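Local coordinates for protein P91 (Metagenome, PDB 4ZI5) that hydrolyses phosphotriesters as a promiscuous activity and has the alpha/beta-hydrolase fold of the dienelactone hydrolase family, at residues F32-D35 against P41-G44. Numbering follows the deposited sequence.
Sequences FHWD and PRPG
Arg42 reaches from strand 42-48 across to the backbone of Asp35, and spans the gap with its whole side chain. CB points toward the other segment, with CG between the backbone N and the carbonyl carbon (chi1 70°). The side chain also touches Ala71 of strand 71-74, which pairs with both strands and lies between them. The chain bends at chi2 and chi3 and brings the guanidinium to Asp35 and Trp34. NE is also hydrogen-bonded close by in the chain, and NH2 bonds to Gly40 O. NH1 makes the crossing. Arg42 NH1 donates to Asp35 O at 2.9 Å, with an N-H...O angle of 150°; the oxygen lies in the guanidinium plane. A water accepts from Arg42 NH1 at 3.0 Å and from Asp35 N at 2.9 Å. The Trp34 ring edge meets the same nitrogen, Trp34 CD1 to Arg42 NH1 at 3.9 Å. The Asp35 carboxylate turns elsewhere, its OD1 bonding to Gly37 N. A leucine in place of Arg42 would probably leave Asp35 O without this donor and the connecting loop less firmly held. The guanidinium thus donates to backbone carbonyls on both sides of the connection, Asp35 O and Gly40 O, and its charge is probably spread over these dipoles; it makes no salt bridge to Asp35.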
ATOM      1  N   PHE A  32     -17.072  -1.800  23.178  1.00 14.01           N
ATOM      2  CA  PHE A  32     -15.672  -2.127  23.417  1.00 13.39           C
ATOM      3  C   PHE A  32     -15.480  -3.625  23.235  1.00 13.74           C
ATOM      4  O   PHE A  32     -16.177  -4.426  23.864  1.00 12.70           O
ATOM      5  CB  PHE A  32     -15.292  -1.723  24.832  1.00 13.03           C
ATOM      6  CG  PHE A  32     -13.881  -2.009  25.199  1.00 13.30           C
ATOM      7  CD1 PHE A  32     -12.842  -1.242  24.686  1.00 13.54           C
ATOM      8  CD2 PHE A  32     -13.580  -3.032  26.101  1.00 13.87           C
ATOM      9  CE1 PHE A  32     -11.542  -1.488  25.045  1.00 12.92           C
ATOM     10  CE2 PHE A  32     -12.279  -3.290  26.482  1.00 14.19           C
ATOM     11  CZ  PHE A  32     -11.253  -2.506  25.965  1.00 13.88           C
ATOM     12  N   HIS A  33     -14.506  -3.985  22.384  1.00 13.69           N
ATOM     13  CA  HIS A  33     -14.197  -5.368  22.044  1.00 14.43           C
ATOM     14  C   HIS A  33     -12.814  -5.757  22.506  1.00 14.36           C
ATOM     15  O   HIS A  33     -11.834  -5.037  22.267  1.00 13.85           O
ATOM     16  CB  HIS A  33     -14.286  -5.559  20.538  1.00 15.25           C
ATOM     17  CG  HIS A  33     -15.658  -5.358  19.989  1.00 15.49           C
ATOM     18  ND1 HIS A  33     -16.360  -6.367  19.378  1.00 16.24           N
ATOM     19  CD2 HIS A  33     -16.461  -4.264  19.959  1.00 15.41           C
ATOM     20  CE1 HIS A  33     -17.545  -5.913  19.010  1.00 15.92           C
ATOM     21  NE2 HIS A  33     -17.628  -4.640  19.337  1.00 15.99           N
ATOM     22  N   TRP A  34     -12.725  -6.912  23.156  1.00 15.00           N
ATOM     23  CA  TRP A  34     -11.436  -7.434  23.596  1.00 15.72           C
ATOM     24  C   TRP A  34     -11.479  -8.971  23.713  1.00 16.67           C
ATOM     25  O   TRP A  34     -12.568  -9.585  23.756  1.00 16.18           O
ATOM     26  CB  TRP A  34     -11.001  -6.754  24.922  1.00 15.53           C
ATOM     27  CG  TRP A  34     -11.612  -7.360  26.144  1.00 15.73           C
ATOM     28  CD1 TRP A  34     -10.976  -8.156  27.081  1.00 15.82           C
ATOM     29  CD2 TRP A  34     -12.986  -7.264  26.567  1.00 15.12           C
ATOM     30  NE1 TRP A  34     -11.880  -8.559  28.037  1.00 16.29           N
ATOM     31  CE2 TRP A  34     -13.111  -8.014  27.755  1.00 14.93           C
ATOM     32  CE3 TRP A  34     -14.119  -6.627  26.052  1.00 14.67           C
ATOM     33  CZ2 TRP A  34     -14.332  -8.150  28.435  1.00 14.80           C
ATOM     34  CZ3 TRP A  34     -15.344  -6.773  26.731  1.00 14.79           C
ATOM     35  CH2 TRP A  34     -15.434  -7.529  27.896  1.00 14.28           C
ATOM     36  N   ASP A  35     -10.288  -9.570  23.713  1.00 16.41           N
ATOM     37  CA  ASP A  35     -10.136 -11.008  23.955  1.00 18.93           C
ATOM     38  C   ASP A  35      -9.940 -11.238  25.453  1.00 20.42           C
ATOM     39  O   ASP A  35      -8.895 -10.881  26.002  1.00 18.97           O
ATOM     40  CB  ASP A  35      -8.914 -11.516  23.172  1.00 20.08           C
ATOM     41  CG  ASP A  35      -8.729 -13.033  23.238  1.00 21.65           C
ATOM     42  OD1 ASP A  35      -9.473 -13.764  23.934  1.00 23.56           O
ATOM     43  OD2 ASP A  35      -7.843 -13.501  22.513  1.00 21.86           O
ATOM     44  N   PRO A  41      -2.596  -5.192  29.830  1.00 28.22           N
ATOM     45  CA  PRO A  41      -2.783  -4.073  28.919  1.00 27.18           C
ATOM     46  C   PRO A  41      -2.331  -4.430  27.512  1.00 24.55           C
ATOM     47  O   PRO A  41      -1.479  -5.306  27.337  1.00 23.85           O
ATOM     48  CB  PRO A  41      -1.912  -2.961  29.523  1.00 29.65           C
ATOM     49  CG  PRO A  41      -1.668  -3.379  30.941  1.00 29.97           C
ATOM     50  CD  PRO A  41      -1.582  -4.871  30.853  1.00 30.09           C
ATOM     51  N   ARG A  42      -2.967  -3.828  26.519  1.00 20.94           N
ATOM     52  CA  ARG A  42      -2.655  -4.131  25.118  1.00 19.07           C
ATOM     53  C   ARG A  42      -2.940  -2.909  24.289  1.00 17.53           C
ATOM     54  O   ARG A  42      -3.668  -2.019  24.740  1.00 17.04           O
ATOM     55  CB  ARG A  42      -3.477  -5.328  24.626  1.00 19.04           C
ATOM     56  CG  ARG A  42      -4.960  -5.033  24.461  1.00 18.84           C
ATOM     57  CD  ARG A  42      -5.851  -6.239  24.703  1.00 18.43           C
ATOM     58  NE  ARG A  42      -5.864  -6.635  26.111  1.00 19.89           N
ATOM     59  CZ  ARG A  42      -6.544  -7.668  26.622  1.00 20.23           C
ATOM     60  NH1 ARG A  42      -7.281  -8.439  25.848  1.00 19.91           N
ATOM     61  NH2 ARG A  42      -6.475  -7.908  27.928  1.00 21.26           N
ATOM     62  N   PRO A  43      -2.397  -2.844  23.063  1.00 16.56           N
ATOM     63  CA  PRO A  43      -2.724  -1.662  22.288  1.00 15.17           C
ATOM     64  C   PRO A  43      -4.229  -1.490  22.032  1.00 14.66           C
ATOM     65  O   PRO A  43      -4.946  -2.473  21.819  1.00 13.94           O
ATOM     66  CB  PRO A  43      -1.960  -1.860  20.983  1.00 15.84           C
ATOM     67  CG  PRO A  43      -0.861  -2.812  21.323  1.00 17.50           C
ATOM     68  CD  PRO A  43      -1.436  -3.728  22.369  1.00 17.36           C
ATOM     69  N   GLY A  44      -4.662  -0.227  22.059  1.00 14.19           N
ATOM     70  CA  GLY A  44      -6.062   0.165  21.872  1.00 13.40           C
ATOM     71  C   GLY A  44      -6.300   0.837  20.525  1.00 13.00           C
ATOM     72  O   GLY A  44      -5.441   1.586  20.032  1.00 12.43           O
TER
HETATM   73  O   HOH W   1      -7.785  -8.290  22.932  1.00 20.08           O